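PDB 3LJY: putative adhesin from Parabacteroides distasonis, which is of unknown function but, as a predicted lipoprotein with an adhesin-type head domain, probably takes part in cell adhesion. Local coordinates for residues E110-A115 with K131-V136; A149-C154 with E171-I176; A140-N145 with G160-K165. All blocks are in the same frame, centred on the assembly; numbering follows the deposited sequence. Where two conformers were deposited one is given.

Contact 1: E110-A115 with K131-V136; sequences ETVIKA and KLDLNV
Glu110-Ala115 and Lys131-Val136 run side by side as parallel beta strands, their axes 4.9 Å apart and their N-to-C directions 6° apart, with each residue of one facing its counterpart twenty-one positions later in the other. Five backbone hydrogen bonds alternate between the strands, starting with Thr111 N to Lys131 O at 3.0 Å and ending with the longer Ala115 N to Asn135 O at 3.2 Å. Because the strands are in register, like positions stack into ladders. Thr111, Ile113 and Ala115 with Leu132, Leu134 and Val136 form the buried face. There Leu132, with CG trans to its own N (chi1 -172°), brings CD1 alongside Thr111, 3.9 Å from Thr111 CB, while Leu134 CD2 lies alongside Ile113 CB at 4.1 Å. Thr111 OG1 turns away to bond Leu89 O. The other face is mostly polar and partly open: the Glu110 and Lys131 side chains cross, Glu110 CG 3.7 Å from Lys131 CB, and Val112 lies beside Asp133, its CG1 3.8 Å from Asp133 OD2. The bent chain of Lys131 carries NZ onward to a salt bridge with Glu153 rather than to Glu110. Both strands belong to one face of a right-handed parallel beta-helix, the fold expected of this pectate-lyase-like clan. Strand 91-94 bonds to 110-115 on one flank and strand 151-156 to 131-136 on the other, while Met142 of strand 141-144 and Val121 of strand 120-123 pack against the buried face from across the interior.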
ATOM      1  N   GLU A 110     -13.959  -3.360   2.062  1.00 49.23           N
ATOM      2  CA  GLU A 110     -12.658  -3.531   2.702  1.00 51.63           C
ATOM      3  C   GLU A 110     -11.593  -3.693   1.652  1.00 51.65           C
ATOM      4  O   GLU A 110     -11.809  -4.402   0.657  1.00 53.37           O
ATOM      5  CB  GLU A 110     -12.593  -4.793   3.556  1.00 51.00           C
ATOM      6  CG  GLU A 110     -13.361  -4.693   4.815  1.00 56.17           C
ATOM      7  CD  GLU A 110     -13.012  -5.760   5.820  1.00 59.77           C
ATOM      8  OE1 GLU A 110     -11.974  -6.447   5.602  1.00 62.38           O
ATOM      9  OE2 GLU A 110     -13.776  -5.888   6.819  1.00 61.03           O
ATOM     10  N   THR A 111     -10.452  -3.045   1.874  1.00 49.50           N
ATOM     11  CA  THR A 111      -9.254  -3.241   1.031  1.00 46.86           C
ATOM     12  C   THR A 111      -8.083  -3.543   1.951  1.00 45.60           C
ATOM     13  O   THR A 111      -7.850  -2.806   2.908  1.00 44.67           O
ATOM     14  CB  THR A 111      -8.958  -1.986   0.132  1.00 48.45           C
ATOM     15  OG1 THR A 111     -10.035  -1.815  -0.812  1.00 45.95           O
ATOM     16  CG2 THR A 111      -7.588  -2.112  -0.639  1.00 44.66           C
ATOM     17  N   VAL A 112      -7.411  -4.669   1.708  1.00 44.46           N
ATOM     18  CA  VAL A 112      -6.223  -5.073   2.450  1.00 43.85           C
ATOM     19  C   VAL A 112      -5.020  -5.026   1.535  1.00 44.91           C
ATOM     20  O   VAL A 112      -5.007  -5.717   0.535  1.00 45.75           O
ATOM     21  CB  VAL A 112      -6.335  -6.533   2.979  1.00 44.05           C
ATOM     22  CG1 VAL A 112      -5.078  -6.922   3.762  1.00 41.48           C
ATOM     23  CG2 VAL A 112      -7.552  -6.690   3.849  1.00 40.42           C
ATOM     24  N   ILE A 113      -4.013  -4.213   1.853  1.00 44.84           N
ATOM     25  CA  ILE A 113      -2.801  -4.151   1.041  1.00 42.92           C
ATOM     26  C   ILE A 113      -1.587  -4.585   1.868  1.00 43.05           C
ATOM     27  O   ILE A 113      -1.379  -4.124   2.992  1.00 40.91           O
ATOM     28  CB  ILE A 113      -2.515  -2.725   0.431  1.00 43.95           C
ATOM     29  CG1 ILE A 113      -3.782  -2.126  -0.168  1.00 43.90           C
ATOM     30  CG2 ILE A 113      -1.318  -2.771  -0.637  1.00 39.38           C
ATOM     31  CD1 ILE A 113      -3.546  -0.880  -0.957  1.00 43.70           C
ATOM     32  N   LYS A 114      -0.788  -5.467   1.298  1.00 42.00           N
ATOM     33  CA  LYS A 114       0.420  -5.914   1.925  1.00 44.79           C
ATOM     34  C   LYS A 114       1.569  -5.609   0.995  1.00 45.77           C
ATOM     35  O   LYS A 114       1.539  -6.042  -0.166  1.00 44.99           O
ATOM     36  CB  LYS A 114       0.366  -7.413   2.161  1.00 45.83           C
ATOM     37  CG  LYS A 114      -0.588  -7.765   3.238  1.00 54.50           C
ATOM     38  CD  LYS A 114      -0.993  -9.239   3.206  1.00 62.52           C
ATOM     39  CE  LYS A 114      -2.164  -9.469   4.152  1.00 65.45           C
ATOM     40  NZ  LYS A 114      -1.916  -8.871   5.521  1.00 68.87           N
ATOM     41  N   ALA A 115       2.567  -4.860   1.499  1.00 45.91           N
ATOM     42  CA  ALA A 115       3.763  -4.513   0.729  1.00 43.74           C
ATOM     43  C   ALA A 115       5.018  -4.966   1.483  1.00 42.66           C
ATOM     44  O   ALA A 115       5.177  -4.720   2.656  1.00 43.12           O
ATOM     45  CB  ALA A 115       3.809  -2.981   0.460  1.00 42.60           C
ATOM     46  N   LYS A 131     -13.219  -0.381   5.577  1.00 43.52           N
ATOM     47  CA  LYS A 131     -11.929  -0.632   6.199  1.00 44.54           C
ATOM     48  C   LYS A 131     -10.764  -0.561   5.196  1.00 43.46           C
ATOM     49  O   LYS A 131     -10.833  -1.122   4.095  1.00 40.83           O
ATOM     50  CB  LYS A 131     -11.925  -1.991   6.883  1.00 46.37           C
ATOM     51  CG  LYS A 131     -10.942  -2.066   8.048  1.00 50.69           C
ATOM     52  CD  LYS A 131     -10.180  -3.347   8.087  1.00 53.21           C
ATOM     53  CE  LYS A 131     -10.617  -4.236   9.167  1.00 54.77           C
ATOM     54  NZ  LYS A 131      -9.393  -4.985   9.661  1.00 61.60           N
ATOM     55  N   LEU A 132      -9.723   0.178   5.563  1.00 43.92           N
ATOM     56  CA  LEU A 132      -8.430   0.106   4.861  1.00 43.49           C
ATOM     57  C   LEU A 132      -7.410  -0.528   5.821  1.00 43.76           C
ATOM     58  O   LEU A 132      -7.224  -0.046   6.933  1.00 43.92           O
ATOM     59  CB  LEU A 132      -7.949   1.487   4.376  1.00 43.01           C
ATOM     60  CG  LEU A 132      -6.695   1.484   3.461  1.00 44.84           C
ATOM     61  CD1 LEU A 132      -6.949   0.626   2.203  1.00 41.21           C
ATOM     62  CD2 LEU A 132      -6.242   2.899   3.096  1.00 36.91           C
ATOM     63  N   ASP A 133      -6.822  -1.651   5.420  1.00 43.95           N
ATOM     64  CA  ASP A 133      -5.904  -2.404   6.270  1.00 44.72           C
ATOM     65  C   ASP A 133      -4.552  -2.435   5.566  1.00 45.00           C
ATOM     66  O   ASP A 133      -4.425  -3.046   4.515  1.00 45.34           O
ATOM     67  CB  ASP A 133      -6.439  -3.821   6.487  1.00 45.32           C
ATOM     68  CG  ASP A 133      -5.478  -4.745   7.292  1.00 49.97           C
ATOM     69  OD1 ASP A 133      -4.448  -4.314   7.898  1.00 55.88           O
ATOM     70  OD2 ASP A 133      -5.800  -5.955   7.341  1.00 52.91           O
ATOM     71  N   LEU A 134      -3.561  -1.744   6.124  1.00 45.86           N
ATOM     72  CA  LEU A 134      -2.247  -1.554   5.462  1.00 45.44           C
ATOM     73  C   LEU A 134      -1.172  -2.247   6.261  1.00 43.86           C
ATOM     74  O   LEU A 134      -1.073  -2.023   7.452  1.00 44.24           O
ATOM     75  CB  LEU A 134      -1.885  -0.058   5.320  1.00 45.43           C
ATOM     76  CG  LEU A 134      -2.884   0.814   4.564  1.00 43.79           C
ATOM     77  CD1 LEU A 134      -2.389   2.227   4.359  1.00 43.50           C
ATOM     78  CD2 LEU A 134      -3.219   0.173   3.245  1.00 44.01           C
ATOM     79  N   ASN A 135      -0.337  -3.050   5.608  0.50 44.02           N
ATOM     80  CA  ASN A 135       0.648  -3.880   6.300  0.50 43.28           C
ATOM     81  C   ASN A 135       2.046  -3.854   5.602  0.50 45.33           C
ATOM     82  O   ASN A 135       2.276  -4.695   4.730  0.50 47.91           O
ATOM     83  CB  ASN A 135       0.117  -5.344   6.392  0.50 41.84           C
ATOM     84  CG  ASN A 135      -1.377  -5.449   6.842  0.50 41.40           C
ATOM     85  OD1 ASN A 135      -2.332  -5.400   6.013  0.50 38.43           O
ATOM     86  ND2 ASN A 135      -1.577  -5.636   8.145  0.50 38.45           N
ATOM     87  N   VAL A 136       2.978  -2.941   5.981  1.00 45.85           N
ATOM     88  CA  VAL A 136       4.307  -2.845   5.348  1.00 46.22           C
ATOM     89  C   VAL A 136       5.343  -3.627   6.107  1.00 45.01           C
ATOM     90  O   VAL A 136       5.344  -3.649   7.309  1.00 46.20           O
ATOM     91  CB  VAL A 136       4.868  -1.384   5.192  1.00 47.67           C
ATOM     92  CG1 VAL A 136       3.876  -0.487   4.607  1.00 44.35           C
ATOM     93  CG2 VAL A 136       5.404  -0.839   6.514  1.00 49.57           C
TER

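Contact 2: A149-C154 with E171-I176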
ATOM      1  N   ALA A 149     -12.939   6.721   5.747  1.00 43.84           N
ATOM      2  CA  ALA A 149     -13.101   5.333   6.197  1.00 44.42           C
ATOM      3  C   ALA A 149     -13.833   5.231   7.518  1.00 43.95           C
ATOM      4  O   ALA A 149     -13.882   6.184   8.301  1.00 45.44           O
ATOM      5  CB  ALA A 149     -11.711   4.613   6.298  1.00 40.92           C
ATOM      6  N   ASP A 150     -14.408   4.062   7.763  1.00 44.76           N
ATOM      7  CA  ASP A 150     -14.908   3.720   9.084  1.00 45.62           C
ATOM      8  C   ASP A 150     -13.740   3.298   9.981  1.00 45.39           C
ATOM      9  O   ASP A 150     -13.667   3.687  11.150  1.00 44.70           O
ATOM     10  CB  ASP A 150     -15.988   2.623   8.978  1.00 46.07           C
ATOM     11  CG  ASP A 150     -17.284   3.137   8.328  1.00 52.23           C
ATOM     12  OD1 ASP A 150     -17.740   4.208   8.778  1.00 58.33           O
ATOM     13  OD2 ASP A 150     -17.862   2.500   7.392  1.00 54.10           O
ATOM     14  N   LYS A 151     -12.826   2.507   9.420  1.00 46.46           N
ATOM     15  CA  LYS A 151     -11.700   1.934  10.160  1.00 46.14           C
ATOM     16  C   LYS A 151     -10.437   1.953   9.337  1.00 45.64           C
ATOM     17  O   LYS A 151     -10.450   1.636   8.145  1.00 45.65           O
ATOM     18  CB  LYS A 151     -12.028   0.500  10.574  1.00 47.14           C
ATOM     19  CG  LYS A 151     -10.931  -0.270  11.334  1.00 51.35           C
ATOM     20  CD  LYS A 151     -10.431   0.443  12.611  1.00 50.76           C
ATOM     21  CE  LYS A 151     -10.126  -0.522  13.744  1.00 52.66           C
ATOM     22  NZ  LYS A 151      -8.911  -1.314  13.493  1.00 56.53           N
ATOM     23  N   ILE A 152      -9.348   2.389   9.979  1.00 46.05           N
ATOM     24  CA  ILE A 152      -7.981   2.347   9.433  1.00 44.83           C
ATOM     25  C   ILE A 152      -7.125   1.446  10.329  1.00 44.91           C
ATOM     26  O   ILE A 152      -7.160   1.548  11.560  1.00 42.67           O
ATOM     27  CB  ILE A 152      -7.336   3.768   9.333  1.00 46.29           C
ATOM     28  CG1 ILE A 152      -5.836   3.698   8.903  1.00 47.80           C
ATOM     29  CG2 ILE A 152      -7.470   4.527  10.643  1.00 44.61           C
ATOM     30  CD1 ILE A 152      -5.608   3.210   7.451  1.00 41.61           C
ATOM     31  N   GLU A 153      -6.433   0.507   9.704  1.00 45.74           N
ATOM     32  CA  GLU A 153      -5.426  -0.310  10.358  1.00 47.48           C
ATOM     33  C   GLU A 153      -4.089  -0.165   9.638  1.00 46.91           C
ATOM     34  O   GLU A 153      -4.043  -0.323   8.421  1.00 47.07           O
ATOM     35  CB  GLU A 153      -5.844  -1.760  10.331  1.00 48.51           C
ATOM     36  CG  GLU A 153      -6.873  -2.069  11.355  1.00 54.76           C
ATOM     37  CD  GLU A 153      -7.211  -3.544  11.425  1.00 60.58           C
ATOM     38  OE1 GLU A 153      -6.326  -4.378  11.065  1.00 67.27           O
ATOM     39  OE2 GLU A 153      -8.370  -3.857  11.848  1.00 65.53           O
ATOM     40  N   CYS A 154      -3.051   0.203  10.385  1.00 47.81           N
ATOM     41  CA  CYS A 154      -1.688   0.351   9.882  1.00 50.07           C
ATOM     42  C   CYS A 154      -0.685  -0.435  10.678  1.00 50.18           C
ATOM     43  O   CYS A 154      -0.539  -0.212  11.867  1.00 49.95           O
ATOM     44  CB  CYS A 154      -1.213   1.768  10.036  1.00 52.32           C
ATOM     45  SG  CYS A 154      -1.860   2.814   8.854  1.00 53.26           S
ATOM     46  N   GLU A 171     -12.335   5.136  13.362  1.00 46.30           N
ATOM     47  CA  GLU A 171     -11.513   4.419  14.333  1.00 47.75           C
ATOM     48  C   GLU A 171     -10.196   4.046  13.693  1.00 45.31           C
ATOM     49  O   GLU A 171     -10.129   3.881  12.489  1.00 43.02           O
ATOM     50  CB  GLU A 171     -12.188   3.137  14.796  1.00 48.88           C
ATOM     51  CG  GLU A 171     -13.530   3.334  15.400  1.00 54.13           C
ATOM     52  CD  GLU A 171     -14.032   2.109  16.135  1.00 59.65           C
ATOM     53  OE1 GLU A 171     -13.454   0.998  15.984  1.00 64.41           O
ATOM     54  OE2 GLU A 171     -15.014   2.275  16.886  1.00 67.05           O
ATOM     55  N   GLY A 172      -9.162   3.872  14.504  1.00 45.04           N
ATOM     56  CA  GLY A 172      -7.834   3.545  13.995  1.00 45.36           C
ATOM     57  C   GLY A 172      -7.023   2.714  14.949  1.00 45.03           C
ATOM     58  O   GLY A 172      -7.090   2.937  16.114  1.00 44.23           O
ATOM     59  N   ASP A 173      -6.277   1.749  14.412  0.50 46.70           N
ATOM     60  CA  ASP A 173      -5.314   0.939  15.153  0.50 47.58           C
ATOM     61  C   ASP A 173      -3.988   1.015  14.399  0.50 47.46           C
ATOM     62  O   ASP A 173      -3.867   0.449  13.309  0.50 47.18           O
ATOM     63  CB  ASP A 173      -5.778  -0.535  15.242  0.50 48.89           C
ATOM     64  CG  ASP A 173      -6.867  -0.771  16.303  0.50 50.84           C
ATOM     65  OD1 ASP A 173      -6.911  -0.033  17.307  0.50 52.22           O
ATOM     66  OD2 ASP A 173      -7.683  -1.710  16.131  0.50 53.61           O
ATOM     67  N   TYR A 174      -3.004   1.725  14.957  1.00 46.95           N
ATOM     68  CA  TYR A 174      -1.693   1.834  14.336  1.00 46.02           C
ATOM     69  C   TYR A 174      -0.678   1.046  15.148  1.00 44.65           C
ATOM     70  O   TYR A 174      -0.660   1.117  16.353  1.00 45.07           O
ATOM     71  CB  TYR A 174      -1.199   3.276  14.287  1.00 47.01           C
ATOM     72  CG  TYR A 174      -1.987   4.328  13.537  1.00 44.68           C
ATOM     73  CD1 TYR A 174      -3.035   4.023  12.665  1.00 47.92           C
ATOM     74  CD2 TYR A 174      -1.635   5.667  13.694  1.00 46.09           C
ATOM     75  CE1 TYR A 174      -3.744   5.066  11.974  1.00 45.58           C
ATOM     76  CE2 TYR A 174      -2.309   6.685  13.038  1.00 47.12           C
ATOM     77  CZ  TYR A 174      -3.356   6.391  12.175  1.00 46.50           C
ATOM     78  OH  TYR A 174      -3.978   7.458  11.582  1.00 44.84           O
ATOM     79  N   SER A 175       0.216   0.343  14.474  1.00 46.30           N
ATOM     80  CA  SER A 175       1.239  -0.464  15.135  1.00 47.57           C
ATOM     81  C   SER A 175       2.580  -0.328  14.428  1.00 46.62           C
ATOM     82  O   SER A 175       2.658  -0.508  13.217  1.00 45.77           O
ATOM     83  CB  SER A 175       0.796  -1.921  15.133  1.00 48.99           C
ATOM     84  OG  SER A 175       1.585  -2.687  16.008  1.00 54.00           O
ATOM     85  N   ILE A 176       3.633   0.021  15.170  1.00 46.22           N
ATOM     86  CA  ILE A 176       4.999   0.013  14.625  1.00 45.36           C
ATOM     87  C   ILE A 176       5.872  -0.892  15.497  1.00 47.87           C
ATOM     88  O   ILE A 176       6.060  -0.623  16.690  1.00 46.38           O
ATOM     89  CB  ILE A 176       5.668   1.427  14.527  1.00 45.79           C
ATOM     90  CG1 ILE A 176       4.806   2.437  13.755  1.00 43.68           C
ATOM     91  CG2 ILE A 176       7.082   1.287  13.914  1.00 43.42           C
ATOM     92  CD1 ILE A 176       5.379   3.926  13.671  1.00 42.04           C
TER
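The Tyr174 ring takes Ile152 at its edge, near the ring plane, with Ile152 CG1 4.0 Å from Tyr174 CE1. Cys154 approaches the same ring obliquely: its SG sits 4.8 Å from the ring centroid and 39° off the normal, a sulfur-aromatic contact lying neither squarely over the face nor at the rim. Beyond these two segments, Ile182, Ala184, Leu187 and Val204 also pack on the tyrosine, placing it in the apolar interior of a parallel beta-helix. Here two successive rungs of that solenoid meet, each entering this face through a corner, at Asp150 and at Glu171. Strands 151-154 and 172-176 run parallel with axes 4.8 Å apart, and backbone bonds join them from the corner, Glu171 N to Asp150 O, up to Ser175 N to Cys154 O. Gly172 pairs with Ile152, whose CG2 comes within 3.5 Å of Gly172 CA; a glycine puts no side chain into this tight spot. Facing outward is a different chemistry. Lys151 starts with CG trans to N (chi1 178°), then bends at each later torsion, so that its CD passes close to Glu171 O and its ammonium reaches along the strand to two carboxylates. Lys151 NZ meets Glu153 OE2 on its anti side; the same oxygen also receives Lys131 NZ, which would help balance the two acids, and Asp173 OD1 is occupied by Ser193 OG. In the Asp173 conformer described, the carboxylates remain apart, Glu153 OE2 lying 4.8 Å from Asp173 OD2, and Lys151 NZ closes the link between strands at 2.9 Å from Asp173 OD2, arriving from above the carboxylate plane, 51° out of it.

Contact 3: A140-N145 with G160-K165; sequences ANMVVN and GSITIK
Lys165 runs beside Asn145 and across Val143 from just past the end of strand 161-164. Its CB lies 3.5 Å from Asn145 O. CG, set beside the backbone N (chi1 -71°), passes 3.9 Å from Val144 O, and the chain is extended from there, which carries it along Asn145. CD lies 3.7 Å from Asn145 OD1. CE, also near that oxygen, lies 3.6 Å from Val143 CG1, and NZ ends in a weak hydrogen bond, 3.3 Å, to Asn145 OD1. The asparagine amide is held from its other end as well, ND2 bonding Lys124 O in the preceding rung. Strands 141-144 and 161-164 are parallel neighbours on a second face of the beta-helix, joined by regular backbone bonds such as Val144 N to Thr163 O, with a weak one from Ser161 N to Ala140 O at the start. Inward, Val144 and Ile164 lie side by side, and selenomethionine Met142 sets its CB against Ile162 CG1 before its end leads away toward Ile113 and Ala115. On the outer face a water is gripped at three points: it donates to Met142 O and hydrogen-bonds Ser161 OG and Thr163 OG1, the last at 2.7 Å.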
ATOM      1  N   ALA A 140       9.435  -1.518   2.614  1.00 47.05           N
ATOM      2  CA  ALA A 140       8.343  -1.089   1.745  1.00 45.15           C
ATOM      3  C   ALA A 140       7.747   0.233   2.199  1.00 44.21           C
ATOM      4  O   ALA A 140       7.823   0.568   3.373  1.00 43.90           O
ATOM      5  CB  ALA A 140       7.257  -2.171   1.718  1.00 43.44           C
ATOM      6  N   ASN A 141       7.181   0.986   1.265  1.00 44.46           N
ATOM      7  CA  ASN A 141       6.582   2.298   1.538  1.00 43.83           C
ATOM      8  C   ASN A 141       5.182   2.356   0.954  1.00 43.29           C
ATOM      9  O   ASN A 141       4.957   1.811  -0.093  1.00 43.72           O
ATOM     10  CB  ASN A 141       7.424   3.399   0.884  1.00 43.69           C
ATOM     11  CG  ASN A 141       8.681   3.711   1.654  1.00 44.76           C
ATOM     12  OD1 ASN A 141       9.771   3.243   1.341  1.00 44.70           O
ATOM     13  ND2 ASN A 141       8.528   4.510   2.679  1.00 48.44           N
HETATM   14  N   MSE A 142       4.257   2.997   1.646  1.00 44.17           N
HETATM   15  CA  MSE A 142       2.967   3.354   1.094  1.00 46.16           C
HETATM   16  C   MSE A 142       2.706   4.828   1.267  1.00 45.43           C
HETATM   17  O   MSE A 142       3.044   5.405   2.309  1.00 44.65           O
HETATM   18  CB  MSE A 142       1.856   2.615   1.795  1.00 46.20           C
HETATM   19  CG  MSE A 142       2.069   1.147   1.757  1.00 52.16           C
HETATM   20 SE   MSE A 142       0.426   0.184   2.068  0.75 52.18          SE
HETATM   21  CE  MSE A 142       1.168  -1.586   2.191  1.00 43.22           C
ATOM     22  N   VAL A 143       2.081   5.424   0.250  1.00 45.48           N
ATOM     23  CA  VAL A 143       1.562   6.796   0.314  1.00 44.58           C
ATOM     24  C   VAL A 143       0.098   6.799  -0.064  1.00 44.65           C
ATOM     25  O   VAL A 143      -0.259   6.383  -1.140  1.00 45.18           O
ATOM     26  CB  VAL A 143       2.296   7.743  -0.631  1.00 43.28           C
ATOM     27  CG1 VAL A 143       1.717   9.096  -0.493  1.00 40.33           C
ATOM     28  CG2 VAL A 143       3.825   7.767  -0.341  1.00 42.28           C
ATOM     29  N   VAL A 144      -0.759   7.269   0.837  1.00 47.67           N
ATOM     30  CA  VAL A 144      -2.208   7.365   0.603  1.00 45.13           C
ATOM     31  C   VAL A 144      -2.598   8.839   0.642  1.00 46.40           C
ATOM     32  O   VAL A 144      -2.466   9.462   1.693  1.00 46.27           O
ATOM     33  CB  VAL A 144      -2.988   6.590   1.715  1.00 45.99           C
ATOM     34  CG1 VAL A 144      -4.497   6.654   1.506  1.00 41.79           C
ATOM     35  CG2 VAL A 144      -2.515   5.136   1.796  1.00 44.07           C
ATOM     36  N   ASN A 145      -3.079   9.389  -0.490  1.00 46.64           N
ATOM     37  CA  ASN A 145      -3.370  10.810  -0.599  1.00 46.03           C
ATOM     38  C   ASN A 145      -4.619  11.211   0.193  1.00 46.53           C
ATOM     39  O   ASN A 145      -4.615  12.239   0.850  1.00 46.91           O
ATOM     40  CB  ASN A 145      -3.503  11.252  -2.071  1.00 44.79           C
ATOM     41  CG  ASN A 145      -2.165  11.248  -2.835  1.00 45.98           C
ATOM     42  OD1 ASN A 145      -1.089  11.039  -2.277  1.00 44.02           O
ATOM     43  ND2 ASN A 145      -2.254  11.453  -4.147  1.00 48.23           N
ATOM     44  N   GLY A 160      10.249   0.573   6.711  1.00 57.14           N
ATOM     45  CA  GLY A 160       9.526   1.477   5.830  1.00 56.71           C
ATOM     46  C   GLY A 160       8.516   2.359   6.526  1.00 55.11           C
ATOM     47  O   GLY A 160       8.542   2.513   7.734  1.00 54.66           O
ATOM     48  N   SER A 161       7.620   2.913   5.726  1.00 54.03           N
ATOM     49  CA  SER A 161       6.861   4.090   6.072  1.00 51.67           C
ATOM     50  C   SER A 161       5.467   3.974   5.475  1.00 49.32           C
ATOM     51  O   SER A 161       5.304   3.471   4.371  1.00 49.18           O
ATOM     52  CB  SER A 161       7.608   5.271   5.437  1.00 52.37           C
ATOM     53  OG  SER A 161       7.214   6.551   5.873  1.00 59.16           O
ATOM     54  N   ILE A 162       4.461   4.403   6.221  1.00 47.18           N
ATOM     55  CA  ILE A 162       3.151   4.637   5.680  1.00 45.60           C
ATOM     56  C   ILE A 162       2.847   6.119   5.843  1.00 45.13           C
ATOM     57  O   ILE A 162       2.913   6.623   6.961  1.00 45.38           O
ATOM     58  CB  ILE A 162       2.066   3.769   6.390  1.00 46.86           C
ATOM     59  CG1 ILE A 162       2.265   2.265   6.036  1.00 47.44           C
ATOM     60  CG2 ILE A 162       0.699   4.228   6.004  1.00 43.77           C
ATOM     61  CD1 ILE A 162       1.583   1.254   6.985  1.00 45.14           C
ATOM     62  N   THR A 163       2.513   6.817   4.732  1.00 44.77           N
ATOM     63  CA  THR A 163       2.016   8.210   4.785  1.00 43.35           C
ATOM     64  C   THR A 163       0.537   8.256   4.425  1.00 43.58           C
ATOM     65  O   THR A 163       0.142   7.649   3.458  1.00 46.63           O
ATOM     66  CB  THR A 163       2.807   9.122   3.840  1.00 41.49           C
ATOM     67  OG1 THR A 163       4.183   9.118   4.212  1.00 42.53           O
ATOM     68  CG2 THR A 163       2.275  10.553   3.875  1.00 40.80           C
ATOM     69  N   ILE A 164      -0.283   8.915   5.230  1.00 44.59           N
ATOM     70  CA  ILE A 164      -1.673   9.190   4.876  1.00 45.02           C
ATOM     71  C   ILE A 164      -1.859  10.692   5.040  1.00 46.58           C
ATOM     72  O   ILE A 164      -1.772  11.214   6.167  1.00 44.82           O
ATOM     73  CB  ILE A 164      -2.743   8.446   5.737  1.00 45.44           C
ATOM     74  CG1 ILE A 164      -2.456   6.940   5.830  1.00 44.89           C
ATOM     75  CG2 ILE A 164      -4.155   8.680   5.140  1.00 41.97           C
ATOM     76  CD1 ILE A 164      -3.379   6.201   6.793  1.00 44.03           C
ATOM     77  N   LYS A 165      -2.099  11.364   3.907  1.00 46.34           N
ATOM     78  CA  LYS A 165      -1.924  12.795   3.798  1.00 46.07           C
ATOM     79  C   LYS A 165      -3.129  13.571   4.273  1.00 47.07           C
ATOM     80  O   LYS A 165      -2.987  14.695   4.743  1.00 48.08           O
ATOM     81  CB  LYS A 165      -1.653  13.165   2.359  1.00 45.43           C
ATOM     82  CG  LYS A 165      -0.305  12.746   1.887  1.00 47.60           C
ATOM     83  CD  LYS A 165      -0.050  13.243   0.451  1.00 45.79           C
ATOM     84  CE  LYS A 165       1.272  12.679  -0.096  1.00 46.19           C
ATOM     85  NZ  LYS A 165       1.476  12.962  -1.543  1.00 47.58           N
TER
HETATM   86  O   HOH W   1       5.618   6.967   3.415  1.00 55.33           O

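All three contacts are rung-to-rung pairings of parallel strands in one beta-helix, each with a buried and an outward side. Contacts 1 and 2 share a face, where strand 131-136 bonds directly to 151-156 and a lysine-carboxylate bridge joins their outer sides. Contact 3 belongs to a different face and meets both through the interior: Met142 CE packs 3.5 Å from Ala115 CB, and Ile164 CD1 3.8 Å from Ile152 CD1. The interior is mostly aliphatic in contact 1, aliphatic with a selenomethionine in contact 3, while contact 2 adds an aromatic ring and a thiol. Outside, contact 2 is ionic across its strands, contact 3 uses hydroxyls, water and a weak lysine-amide bond, and contact 1 has no salt bridge between its own strands.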